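Long-range contacts in CDA peptide synthetase I (Streptomyces coelicolor, PDB 4JN5), which belongs to the condensation-domain family of nonribosomal peptide synthetases, whose fold is related to that of the CoA-dependent acyltransferases: residues Asp162-Ala167 with Thr295-Ala300; Thr218-Asp223 with Pro314-Val319; Val288-Pro293 with Pro362-Met367. One frame throughout, in Å; residues are numbered along the deposited sequence.

How the interactions relate
Interactions 2 and 3 share an antiparallel pair of strands, 287-294 and 311-318. Leu315 N lies 2.9 Å from Val290 O and Leu317 N lies 2.7 Å from Val288 O, both probable hydrogen bonds. The centres of the two contacts are about 14 Å apart. Interaction 3 joins strand 287-294 to strand 363-366, and interaction 2 ties strand 311-318 to the region of helix 208-220. Segment 295-300 of interaction 1 follows segment 288-293 of interaction 3 with one residue between, and 162-167 begins helix 163-182. Interaction 1 is centred about 17 Å from interaction 3 and about 26 Å from interaction 2. It holds the Asp-Gly end of the HHxxxDG signature of condensation domains.

Interaction 1 (Asp162-Ala167 with Thr295-Ala300); sequences DGTSMA and TGRYGA
Asp162 OD1 is gripped from both segments. Arg297 NH2 reaches it at 3.0 Å in a weak hydrogen bond, and Ser165 N donates to it at 2.9 Å, nearly in line with its C-O bond. Ser165 OG sits close by, 2.8 Å from Asp162 OD1. The second carboxylate oxygen shares the arginine: Asp162 OD2 is 2.8 Å from Arg297 NH2, which makes a salt bridge, although the N-H is badly angled at 117°. OD1 lies in the guanidinium plane at its edge. The carboxylate plane stands almost square to the guanidinium plane (89°). Both oxygens lean on the one nitrogen NH2, each through a weak bond.

Asp162 and Gly163 close the HHxxxDG signature of condensation domains, and Asp162 is also the N-cap of helix 163-182. Its CG lies between the backbone N and the carbonyl carbon (chi1 56°), which turns the carboxylate back to the N-H of Ser165. Arg297 comes from the loop after strand 287-294, with its chain extended from CG to NE. The methyl CG2 of Thr164 packs against this arm, 3.6 Å from Arg297 NE. The other end of the guanidinium is held within its own loop, where Arg297 NH1 bonds to Thr305 O and Ala302 O. Nearby, Asp162 OD2 bonds to Val309 N and Ser165 OG to Gly307 N.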
ATOM      1  N   ASP A 162      -3.481  -5.761   0.877  1.00 20.99           N
ATOM      2  CA  ASP A 162      -2.471  -4.951   0.201  1.00 20.28           C
ATOM      3  C   ASP A 162      -3.074  -3.637  -0.296  1.00 21.70           C
ATOM      4  O   ASP A 162      -4.265  -3.384  -0.110  1.00 20.76           O
ATOM      5  CB  ASP A 162      -1.810  -5.720  -0.951  1.00 19.73           C
ATOM      6  CG  ASP A 162      -2.811  -6.231  -1.977  1.00 22.33           C
ATOM      7  OD1 ASP A 162      -3.912  -5.656  -2.093  1.00 21.55           O
ATOM      8  OD2 ASP A 162      -2.486  -7.212  -2.678  1.00 23.64           O
ATOM      9  N   GLY A 163      -2.248  -2.805  -0.923  1.00 21.01           N
ATOM     10  CA  GLY A 163      -2.697  -1.511  -1.408  1.00 22.26           C
ATOM     11  C   GLY A 163      -3.931  -1.602  -2.283  1.00 21.09           C
ATOM     12  O   GLY A 163      -4.922  -0.910  -2.053  1.00 26.86           O
ATOM     13  N   THR A 164      -3.867  -2.464  -3.291  1.00 22.49           N
ATOM     14  CA  THR A 164      -4.971  -2.658  -4.224  1.00 24.51           C
ATOM     15  C   THR A 164      -6.273  -3.028  -3.513  1.00 21.36           C
ATOM     16  O   THR A 164      -7.354  -2.593  -3.913  1.00 25.22           O
ATOM     17  CB  THR A 164      -4.633  -3.752  -5.253  1.00 26.17           C
ATOM     18  OG1 THR A 164      -3.545  -3.313  -6.076  1.00 25.17           O
ATOM     19  CG2 THR A 164      -5.839  -4.061  -6.129  1.00 23.84           C
ATOM     20  N   SER A 165      -6.162  -3.828  -2.458  1.00 20.37           N
ATOM     21  CA  SER A 165      -7.333  -4.309  -1.733  1.00 21.20           C
ATOM     22  C   SER A 165      -7.972  -3.215  -0.881  1.00 20.00           C
ATOM     23  O   SER A 165      -9.176  -3.238  -0.631  1.00 21.84           O
ATOM     24  CB  SER A 165      -6.965  -5.512  -0.868  1.00 20.87           C
ATOM     25  OG  SER A 165      -6.476  -6.574  -1.670  1.00 22.75           O
ATOM     26  N   MET A 166      -7.162  -2.261  -0.435  1.00 17.75           N
ATOM     27  CA  MET A 166      -7.679  -1.127   0.319  1.00 20.27           C
ATOM     28  C   MET A 166      -8.698  -0.361  -0.516  1.00 23.06           C
ATOM     29  O   MET A 166      -9.774  -0.016  -0.031  1.00 20.07           O
ATOM     30  CB  MET A 166      -6.541  -0.202   0.750  1.00 22.28           C
ATOM     31  CG  MET A 166      -5.659  -0.775   1.842  1.00 23.06           C
ATOM     32  SD  MET A 166      -4.309   0.330   2.291  1.00 28.88           S
ATOM     33  CE  MET A 166      -3.605  -0.554   3.680  1.00 27.96           C
ATOM     34  N   ALA A 167      -8.354  -0.106  -1.775  1.00 22.54           N
ATOM     35  CA  ALA A 167      -9.258   0.581  -2.688  1.00 22.32           C
ATOM     36  C   ALA A 167     -10.512  -0.250  -2.943  1.00 21.56           C
ATOM     37  O   ALA A 167     -11.627   0.271  -2.912  1.00 24.58           O
ATOM     38  CB  ALA A 167      -8.552   0.901  -3.998  1.00 19.31           C
ATOM     39  N   THR A 295       1.435  -5.091  -9.013  1.00 31.03           N
ATOM     40  CA  THR A 295       0.158  -5.569  -8.483  1.00 31.01           C
ATOM     41  C   THR A 295       0.213  -6.999  -7.944  1.00 31.60           C
ATOM     42  O   THR A 295      -0.306  -7.281  -6.862  1.00 29.70           O
ATOM     43  CB  THR A 295      -0.980  -5.448  -9.525  1.00 38.69           C
ATOM     44  OG1 THR A 295      -2.206  -5.917  -8.949  1.00 40.15           O
ATOM     45  CG2 THR A 295      -0.666  -6.261 -10.774  1.00 28.83           C
ATOM     46  N   GLY A 296       0.843  -7.896  -8.696  1.00 26.63           N
ATOM     47  CA  GLY A 296       0.900  -9.296  -8.320  1.00 23.63           C
ATOM     48  C   GLY A 296      -0.374 -10.032  -8.692  1.00 27.97           C
ATOM     49  O   GLY A 296      -0.565 -11.192  -8.326  1.00 24.54           O
ATOM     50  N   ARG A 297      -1.247  -9.354  -9.429  1.00 26.05           N
ATOM     51  CA  ARG A 297      -2.526  -9.929  -9.828  1.00 23.93           C
ATOM     52  C   ARG A 297      -2.587 -10.139 -11.333  1.00 24.24           C
ATOM     53  O   ARG A 297      -2.646  -9.182 -12.104  1.00 29.83           O
ATOM     54  CB  ARG A 297      -3.675  -9.031  -9.371  1.00 25.30           C
ATOM     55  CG  ARG A 297      -3.631  -8.721  -7.888  1.00 29.53           C
ATOM     56  CD  ARG A 297      -4.656  -7.679  -7.491  1.00 30.68           C
ATOM     57  NE  ARG A 297      -4.573  -7.380  -6.066  1.00 27.39           N
ATOM     58  CZ  ARG A 297      -5.099  -8.147  -5.120  1.00 25.32           C
ATOM     59  NH1 ARG A 297      -5.745  -9.252  -5.454  1.00 27.93           N
ATOM     60  NH2 ARG A 297      -4.979  -7.813  -3.843  1.00 26.28           N
ATOM     61  N   TYR A 298      -2.572 -11.402 -11.745  1.00 23.41           N
ATOM     62  CA  TYR A 298      -2.603 -11.744 -13.158  1.00 27.71           C
ATOM     63  C   TYR A 298      -3.844 -12.571 -13.470  1.00 27.15           C
ATOM     64  O   TYR A 298      -3.995 -13.687 -12.978  1.00 25.70           O
ATOM     65  CB  TYR A 298      -1.338 -12.511 -13.546  1.00 26.69           C
ATOM     66  CG  TYR A 298      -0.059 -11.795 -13.178  1.00 26.77           C
ATOM     67  CD1 TYR A 298       0.562 -10.935 -14.074  1.00 27.95           C
ATOM     68  CD2 TYR A 298       0.524 -11.971 -11.930  1.00 28.77           C
ATOM     69  CE1 TYR A 298       1.730 -10.275 -13.739  1.00 26.03           C
ATOM     70  CE2 TYR A 298       1.691 -11.316 -11.586  1.00 26.75           C
ATOM     71  CZ  TYR A 298       2.290 -10.470 -12.494  1.00 28.85           C
ATOM     72  OH  TYR A 298       3.454  -9.818 -12.156  1.00 30.61           O
ATOM     73  N   GLY A 299      -4.729 -12.011 -14.289  1.00 29.57           N
ATOM     74  CA  GLY A 299      -5.972 -12.673 -14.639  1.00 30.27           C
ATOM     75  C   GLY A 299      -7.181 -11.938 -14.094  1.00 30.24           C
ATOM     76  O   GLY A 299      -7.052 -11.062 -13.239  1.00 32.39           O
ATOM     77  N   ALA A 300      -8.361 -12.299 -14.588  1.00 30.88           N
ATOM     78  CA  ALA A 300      -9.600 -11.647 -14.178  1.00 31.70           C
ATOM     79  C   ALA A 300      -9.911 -11.894 -12.705  1.00 28.83           C
ATOM     80  O   ALA A 300     -10.278 -10.972 -11.978  1.00 27.43           O
ATOM     81  CB  ALA A 300     -10.757 -12.111 -15.050  1.00 30.55           C
TER

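Interaction 2 (Thr218-Asp223 with Pro314-Val319); sequences TGLFTD and PLRLAV
The Phe221 ring has the aliphatic arm of Arg316 over one face. Arg316 CD lies 4.0 Å from the ring centroid, 27° off the normal, a CH-pi contact. Arg316 CG comes to 3.3 Å from Phe221 CE1. Pro314 meets the far end of the ring obliquely, with its CG 3.4 Å from Phe221 CZ. The guanidinium group itself lies further out, so any cation-pi attraction to the ring is weak at most.

At the edge of the guanidinium, in its plane, sits the carbonyl oxygen of Leu220. Arg316 NH1 donates to Leu220 O at 2.9 Å with an angle of 160° at the hydrogen. The Arg316 chain bends at chi3 (59°), where it leaves the ring and turns to this oxygen. The same nitrogen also meets a carboxylate: Arg316 NH1 is 3.0 Å from Asp223 OD1, a salt bridge with a weak hydrogen bond. Arg316 NH2 has a further, long and weak ion pair with Asp287.

Leu354 and Val359 also touch Phe221, and Val359 touches Pro314 as well. The contact lies at the surface, and the chain is not modelled directly after Asp223. The contact joins 218-223 to strand 311-318. Both pieces belong to the C-terminal lobe of the condensation-domain fold, where the arginine on strand 311-318 reaches Leu220 O and Asp223 at the surface.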
ATOM      1  N   THR A 218      18.521 -12.419 -11.475  1.00 22.71           N
ATOM      2  CA  THR A 218      19.807 -12.825 -10.924  1.00 26.67           C
ATOM      3  C   THR A 218      20.957 -12.218 -11.723  1.00 30.52           C
ATOM      4  O   THR A 218      21.796 -11.506 -11.175  1.00 28.33           O
ATOM      5  CB  THR A 218      19.958 -14.356 -10.908  1.00 28.98           C
ATOM      6  OG1 THR A 218      19.011 -14.921  -9.993  1.00 29.00           O
ATOM      7  CG2 THR A 218      21.365 -14.744 -10.478  1.00 28.60           C
ATOM      8  N   GLY A 219      20.983 -12.499 -13.021  1.00 30.17           N
ATOM      9  CA  GLY A 219      22.038 -12.009 -13.889  1.00 31.19           C
ATOM     10  C   GLY A 219      22.125 -10.494 -13.928  1.00 34.89           C
ATOM     11  O   GLY A 219      23.172  -9.931 -14.250  1.00 38.98           O
ATOM     12  N   LEU A 220      21.020  -9.835 -13.597  1.00 33.70           N
ATOM     13  CA  LEU A 220      20.961  -8.380 -13.616  1.00 33.00           C
ATOM     14  C   LEU A 220      21.615  -7.786 -12.370  1.00 37.03           C
ATOM     15  O   LEU A 220      21.935  -6.599 -12.331  1.00 37.07           O
ATOM     16  CB  LEU A 220      19.509  -7.910 -13.728  1.00 30.15           C
ATOM     17  CG  LEU A 220      19.283  -6.434 -14.054  1.00 30.33           C
ATOM     18  CD1 LEU A 220      19.957  -6.072 -15.367  1.00 36.33           C
ATOM     19  CD2 LEU A 220      17.796  -6.124 -14.111  1.00 31.42           C
ATOM     20  N   PHE A 221      21.816  -8.622 -11.355  1.00 40.64           N
ATOM     21  CA  PHE A 221      22.401  -8.171 -10.096  1.00 40.44           C
ATOM     22  C   PHE A 221      23.546  -9.067  -9.635  1.00 46.24           C
ATOM     23  O   PHE A 221      23.593  -9.480  -8.476  1.00 46.79           O
ATOM     24  CB  PHE A 221      21.329  -8.083  -9.007  1.00 35.42           C
ATOM     25  CG  PHE A 221      20.326  -6.989  -9.232  1.00 33.65           C
ATOM     26  CD1 PHE A 221      20.535  -5.724  -8.714  1.00 32.68           C
ATOM     27  CD2 PHE A 221      19.179  -7.224  -9.970  1.00 37.98           C
ATOM     28  CE1 PHE A 221      19.617  -4.714  -8.921  1.00 32.48           C
ATOM     29  CE2 PHE A 221      18.256  -6.216 -10.183  1.00 34.74           C
ATOM     30  CZ  PHE A 221      18.477  -4.960  -9.658  1.00 35.19           C
ATOM     31  N   THR A 222      24.467  -9.360 -10.547  1.00 48.90           N
ATOM     32  CA  THR A 222      25.643 -10.159 -10.219  1.00 48.04           C
ATOM     33  C   THR A 222      26.895  -9.291 -10.146  1.00 53.68           C
ATOM     34  O   THR A 222      28.009  -9.774 -10.346  1.00 50.21           O
ATOM     35  CB  THR A 222      25.868 -11.286 -11.244  1.00 51.68           C
ATOM     36  OG1 THR A 222      25.883 -10.737 -12.567  1.00 56.98           O
ATOM     37  CG2 THR A 222      24.764 -12.327 -11.144  1.00 46.34           C
ATOM     38  N   ASP A 223      26.702  -8.007  -9.860  1.00 60.39           N
ATOM     39  CA  ASP A 223      27.814  -7.070  -9.732  1.00 62.87           C
ATOM     40  C   ASP A 223      27.417  -5.848  -8.909  1.00 64.54           C
ATOM     41  O   ASP A 223      27.154  -5.952  -7.709  1.00 58.39           O
ATOM     42  CB  ASP A 223      28.320  -6.636 -11.112  1.00 53.41           C
ATOM     43  CG  ASP A 223      27.290  -5.835 -11.888  1.00 62.49           C
ATOM     44  OD1 ASP A 223      26.078  -6.074 -11.694  1.00 62.13           O
ATOM     45  OD2 ASP A 223      27.689  -4.968 -12.694  1.00 52.42           O
ATOM     46  N   PRO A 314      13.346  -4.266  -8.255  1.00 27.64           N
ATOM     47  CA  PRO A 314      14.333  -3.184  -8.333  1.00 26.34           C
ATOM     48  C   PRO A 314      14.579  -2.664  -9.750  1.00 29.54           C
ATOM     49  O   PRO A 314      14.601  -3.439 -10.706  1.00 26.76           O
ATOM     50  CB  PRO A 314      15.603  -3.844  -7.796  1.00 29.42           C
ATOM     51  CG  PRO A 314      15.450  -5.278  -8.160  1.00 27.33           C
ATOM     52  CD  PRO A 314      13.981  -5.581  -8.056  1.00 27.49           C
ATOM     53  N   LEU A 315      14.766  -1.352  -9.863  1.00 28.76           N
ATOM     54  CA  LEU A 315      15.146  -0.722 -11.122  1.00 25.07           C
ATOM     55  C   LEU A 315      16.587  -0.236 -11.051  1.00 27.77           C
ATOM     56  O   LEU A 315      16.902   0.672 -10.282  1.00 27.11           O
ATOM     57  CB  LEU A 315      14.235   0.468 -11.429  1.00 27.33           C
ATOM     58  CG  LEU A 315      12.848   0.212 -12.013  1.00 28.43           C
ATOM     59  CD1 LEU A 315      12.037   1.498 -12.012  1.00 25.71           C
ATOM     60  CD2 LEU A 315      12.952  -0.357 -13.418  1.00 26.03           C
ATOM     61  N   ARG A 316      17.461  -0.840 -11.850  1.00 26.11           N
ATOM     62  CA  ARG A 316      18.831  -0.355 -11.968  1.00 26.66           C
ATOM     63  C   ARG A 316      18.881   0.796 -12.960  1.00 29.61           C
ATOM     64  O   ARG A 316      18.747   0.595 -14.168  1.00 31.41           O
ATOM     65  CB  ARG A 316      19.778  -1.469 -12.411  1.00 32.90           C
ATOM     66  CG  ARG A 316      20.125  -2.465 -11.323  1.00 40.46           C
ATOM     67  CD  ARG A 316      21.297  -3.338 -11.739  1.00 41.05           C
ATOM     68  NE  ARG A 316      22.489  -2.544 -12.026  1.00 43.52           N
ATOM     69  CZ  ARG A 316      23.639  -3.052 -12.459  1.00 48.28           C
ATOM     70  NH1 ARG A 316      23.755  -4.357 -12.659  1.00 48.95           N
ATOM     71  NH2 ARG A 316      24.672  -2.255 -12.693  1.00 47.63           N
ATOM     72  N   LEU A 317      19.073   2.004 -12.444  1.00 23.52           N
ATOM     73  CA  LEU A 317      19.064   3.197 -13.274  1.00 24.96           C
ATOM     74  C   LEU A 317      20.430   3.871 -13.320  1.00 26.86           C
ATOM     75  O   LEU A 317      20.904   4.400 -12.317  1.00 27.59           O
ATOM     76  CB  LEU A 317      18.010   4.180 -12.765  1.00 23.93           C
ATOM     77  CG  LEU A 317      16.596   3.607 -12.658  1.00 23.57           C
ATOM     78  CD1 LEU A 317      15.659   4.605 -12.000  1.00 22.27           C
ATOM     79  CD2 LEU A 317      16.082   3.199 -14.031  1.00 23.37           C
ATOM     80  N   ALA A 318      21.059   3.845 -14.490  1.00 25.86           N
ATOM     81  CA  ALA A 318      22.321   4.546 -14.691  1.00 31.34           C
ATOM     82  C   ALA A 318      22.043   6.021 -14.949  1.00 29.56           C
ATOM     83  O   ALA A 318      21.251   6.364 -15.825  1.00 29.95           O
ATOM     84  CB  ALA A 318      23.091   3.937 -15.852  1.00 31.00           C
ATOM     85  N   VAL A 319      22.687   6.892 -14.182  1.00 30.69           N
ATOM     86  CA  VAL A 319      22.457   8.325 -14.313  1.00 33.00           C
ATOM     87  C   VAL A 319      23.758   9.120 -14.358  1.00 38.62           C
ATOM     88  O   VAL A 319      24.558   9.075 -13.426  1.00 37.95           O
ATOM     89  CB  VAL A 319      21.591   8.867 -13.158  1.00 30.54           C
ATOM     90  CG1 VAL A 319      21.398  10.368 -13.304  1.00 31.37           C
ATOM     91  CG2 VAL A 319      20.250   8.153 -13.116  1.00 30.09           C
TER

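Interaction 3 (Val288-Pro293 with Pro362-Met367); sequences VVVSVP and PTVNVM
A single parallel beta bridge joins strand 287-294 to strand 363-366 in this condensation-domain fold. It connects the antiparallel pair 287-294 and 311-318 to a mixed sheet, in which strand 363-366 pairs next with strand 393-398. The bridge is Ser291 with Thr363, whose CA atoms are 4.6 Å apart. Ser291 makes both backbone bonds: its N donates to Pro362 O at 3.1 Å, and its O accepts from Val364 N at 2.9 Å with an angle of 161° at the hydrogen. Thr363 thus stands between the two residues that bond Ser291, the usual parallel pattern. Thr363 CA also gives a C-H...O contact to Ser291 O. The strand axes diverge by 39°, consistent with the pairing being so short.

Side chains add to the join. Val290 and Val364 cross obliquely, with Val290 CG2 3.4 Å from Val364 CG2. CG2 of Val290, roughly anti to its backbone N, is the branch that meets Val364. Helix 267-283 lies against these strands: its Val275 touches Val364, and its Leu279 touches Val288 and Pro362. On the opposite face from Val290 and Val364, Thr363 OG1 lies 3.8 Å from Ser291 CB.

The pairing stops at Pro293. In a parallel register the next donor would be the backbone N of residue 293, but proline has no N-H there. Val364 O instead meets the ring, 3.2 Å from Pro293 CD. The Asn365 side chain crosses the proline at about a right angle. Its CG is anti to the backbone N (chi1 176°), and Asn365 OD1 ends 3.7 Å from Pro293 CG.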
ATOM      1  N   VAL A 288      22.009   3.875  -9.854  1.00 27.54           N
ATOM      2  CA  VAL A 288      21.042   4.089  -8.784  1.00 26.87           C
ATOM      3  C   VAL A 288      19.957   3.022  -8.810  1.00 25.44           C
ATOM      4  O   VAL A 288      19.391   2.727  -9.861  1.00 26.41           O
ATOM      5  CB  VAL A 288      20.388   5.483  -8.890  1.00 24.76           C
ATOM      6  CG1 VAL A 288      19.157   5.566  -8.002  1.00 26.07           C
ATOM      7  CG2 VAL A 288      21.393   6.572  -8.537  1.00 23.47           C
ATOM      8  N   VAL A 289      19.672   2.441  -7.649  1.00 25.95           N
ATOM      9  CA  VAL A 289      18.629   1.430  -7.541  1.00 26.20           C
ATOM     10  C   VAL A 289      17.405   1.960  -6.799  1.00 29.51           C
ATOM     11  O   VAL A 289      17.520   2.554  -5.726  1.00 30.16           O
ATOM     12  CB  VAL A 289      19.137   0.157  -6.839  1.00 29.28           C
ATOM     13  CG1 VAL A 289      17.980  -0.786  -6.550  1.00 31.40           C
ATOM     14  CG2 VAL A 289      20.191  -0.531  -7.690  1.00 27.94           C
ATOM     15  N   VAL A 290      16.234   1.745  -7.386  1.00 27.83           N
ATOM     16  CA  VAL A 290      14.978   2.139  -6.763  1.00 26.57           C
ATOM     17  C   VAL A 290      13.902   1.102  -7.059  1.00 27.24           C
ATOM     18  O   VAL A 290      13.623   0.798  -8.220  1.00 29.65           O
ATOM     19  CB  VAL A 290      14.519   3.532  -7.242  1.00 27.64           C
ATOM     20  CG1 VAL A 290      14.947   3.769  -8.677  1.00 28.34           C
ATOM     21  CG2 VAL A 290      13.015   3.682  -7.089  1.00 27.49           C
ATOM     22  N   SER A 291      13.307   0.557  -6.003  1.00 24.93           N
ATOM     23  CA  SER A 291      12.309  -0.498  -6.144  1.00 24.58           C
ATOM     24  C   SER A 291      10.918   0.061  -6.422  1.00 23.92           C
ATOM     25  O   SER A 291      10.567   1.147  -5.966  1.00 25.46           O
ATOM     26  CB  SER A 291      12.280  -1.384  -4.896  1.00 31.20           C
ATOM     27  OG  SER A 291      13.491  -2.107  -4.757  1.00 36.12           O
ATOM     28  N   VAL A 292      10.131  -0.696  -7.178  1.00 23.51           N
ATOM     29  CA  VAL A 292       8.782  -0.289  -7.534  1.00 22.67           C
ATOM     30  C   VAL A 292       7.813  -1.437  -7.282  1.00 28.54           C
ATOM     31  O   VAL A 292       8.098  -2.583  -7.628  1.00 27.14           O
ATOM     32  CB  VAL A 292       8.700   0.129  -9.017  1.00 27.74           C
ATOM     33  CG1 VAL A 292       7.268   0.463  -9.399  1.00 31.94           C
ATOM     34  CG2 VAL A 292       9.621   1.313  -9.291  1.00 25.24           C
ATOM     35  N   PRO A 293       6.664  -1.135  -6.659  1.00 31.70           N
ATOM     36  CA  PRO A 293       5.651  -2.164  -6.407  1.00 28.62           C
ATOM     37  C   PRO A 293       4.937  -2.590  -7.685  1.00 28.33           C
ATOM     38  O   PRO A 293       4.747  -1.781  -8.592  1.00 30.24           O
ATOM     39  CB  PRO A 293       4.668  -1.461  -5.468  1.00 26.60           C
ATOM     40  CG  PRO A 293       4.828  -0.012  -5.773  1.00 29.83           C
ATOM     41  CD  PRO A 293       6.283   0.170  -6.093  1.00 25.72           C
ATOM     42  N   PRO A 362      15.574   3.100  -1.971  1.00 26.98           N
ATOM     43  CA  PRO A 362      14.226   3.588  -1.665  1.00 30.87           C
ATOM     44  C   PRO A 362      13.176   2.901  -2.529  1.00 28.97           C
ATOM     45  O   PRO A 362      13.451   2.547  -3.675  1.00 30.90           O
ATOM     46  CB  PRO A 362      14.307   5.072  -2.023  1.00 26.58           C
ATOM     47  CG  PRO A 362      15.343   5.137  -3.080  1.00 22.11           C
ATOM     48  CD  PRO A 362      16.364   4.094  -2.718  1.00 28.76           C
ATOM     49  N   THR A 363      11.985   2.709  -1.973  1.00 25.70           N
ATOM     50  CA  THR A 363      10.869   2.177  -2.740  1.00 28.04           C
ATOM     51  C   THR A 363       9.946   3.322  -3.133  1.00 24.08           C
ATOM     52  O   THR A 363       9.498   4.088  -2.281  1.00 25.71           O
ATOM     53  CB  THR A 363      10.077   1.129  -1.937  1.00 23.63           C
ATOM     54  OG1 THR A 363      10.936   0.034  -1.599  1.00 31.77           O
ATOM     55  CG2 THR A 363       8.898   0.612  -2.751  1.00 25.39           C
ATOM     56  N   VAL A 364       9.676   3.446  -4.426  1.00 23.80           N
ATOM     57  CA  VAL A 364       8.798   4.501  -4.914  1.00 21.97           C
ATOM     58  C   VAL A 364       7.440   3.936  -5.293  1.00 21.47           C
ATOM     59  O   VAL A 364       7.318   3.163  -6.243  1.00 23.71           O
ATOM     60  CB  VAL A 364       9.403   5.240  -6.119  1.00 17.03           C
ATOM     61  CG1 VAL A 364       8.433   6.291  -6.630  1.00 15.98           C
ATOM     62  CG2 VAL A 364      10.727   5.875  -5.729  1.00 21.30           C
ATOM     63  N   ASN A 365       6.420   4.332  -4.541  1.00 22.72           N
ATOM     64  CA  ASN A 365       5.080   3.798  -4.722  1.00 18.05           C
ATOM     65  C   ASN A 365       4.084   4.882  -5.113  1.00 21.44           C
ATOM     66  O   ASN A 365       3.431   5.482  -4.257  1.00 20.30           O
ATOM     67  CB  ASN A 365       4.623   3.080  -3.451  1.00 22.77           C
ATOM     68  CG  ASN A 365       3.189   2.592  -3.532  1.00 25.38           C
ATOM     69  OD1 ASN A 365       2.556   2.643  -4.588  1.00 22.63           O
ATOM     70  ND2 ASN A 365       2.670   2.107  -2.409  1.00 20.31           N
ATOM     71  N   VAL A 366       3.980   5.131  -6.413  1.00 20.59           N
ATOM     72  CA  VAL A 366       3.001   6.072  -6.931  1.00 22.58           C
ATOM     73  C   VAL A 366       1.669   5.354  -7.098  1.00 18.76           C
ATOM     74  O   VAL A 366       1.396   4.771  -8.147  1.00 26.59           O
ATOM     75  CB  VAL A 366       3.443   6.660  -8.282  1.00 19.58           C
ATOM     76  CG1 VAL A 366       2.424   7.674  -8.774  1.00 19.43           C
ATOM     77  CG2 VAL A 366       4.820   7.295  -8.159  1.00 13.78           C
ATOM     78  N   MET A 367       0.847   5.389  -6.057  1.00 20.41           N
ATOM     79  CA  MET A 367      -0.423   4.672  -6.071  1.00 27.35           C
ATOM     80  C   MET A 367      -1.274   5.061  -7.273  1.00 25.12           C
ATOM     81  O   MET A 367      -1.342   6.234  -7.640  1.00 22.61           O
ATOM     82  CB  MET A 367      -1.192   4.895  -4.765  1.00 25.61           C
ATOM     83  CG  MET A 367      -0.500   4.315  -3.538  1.00 25.56           C
ATOM     84  SD  MET A 367      -1.580   4.224  -2.096  1.00 42.04           S
ATOM     85  CE  MET A 367      -2.919   3.229  -2.750  1.00 34.05           C
TER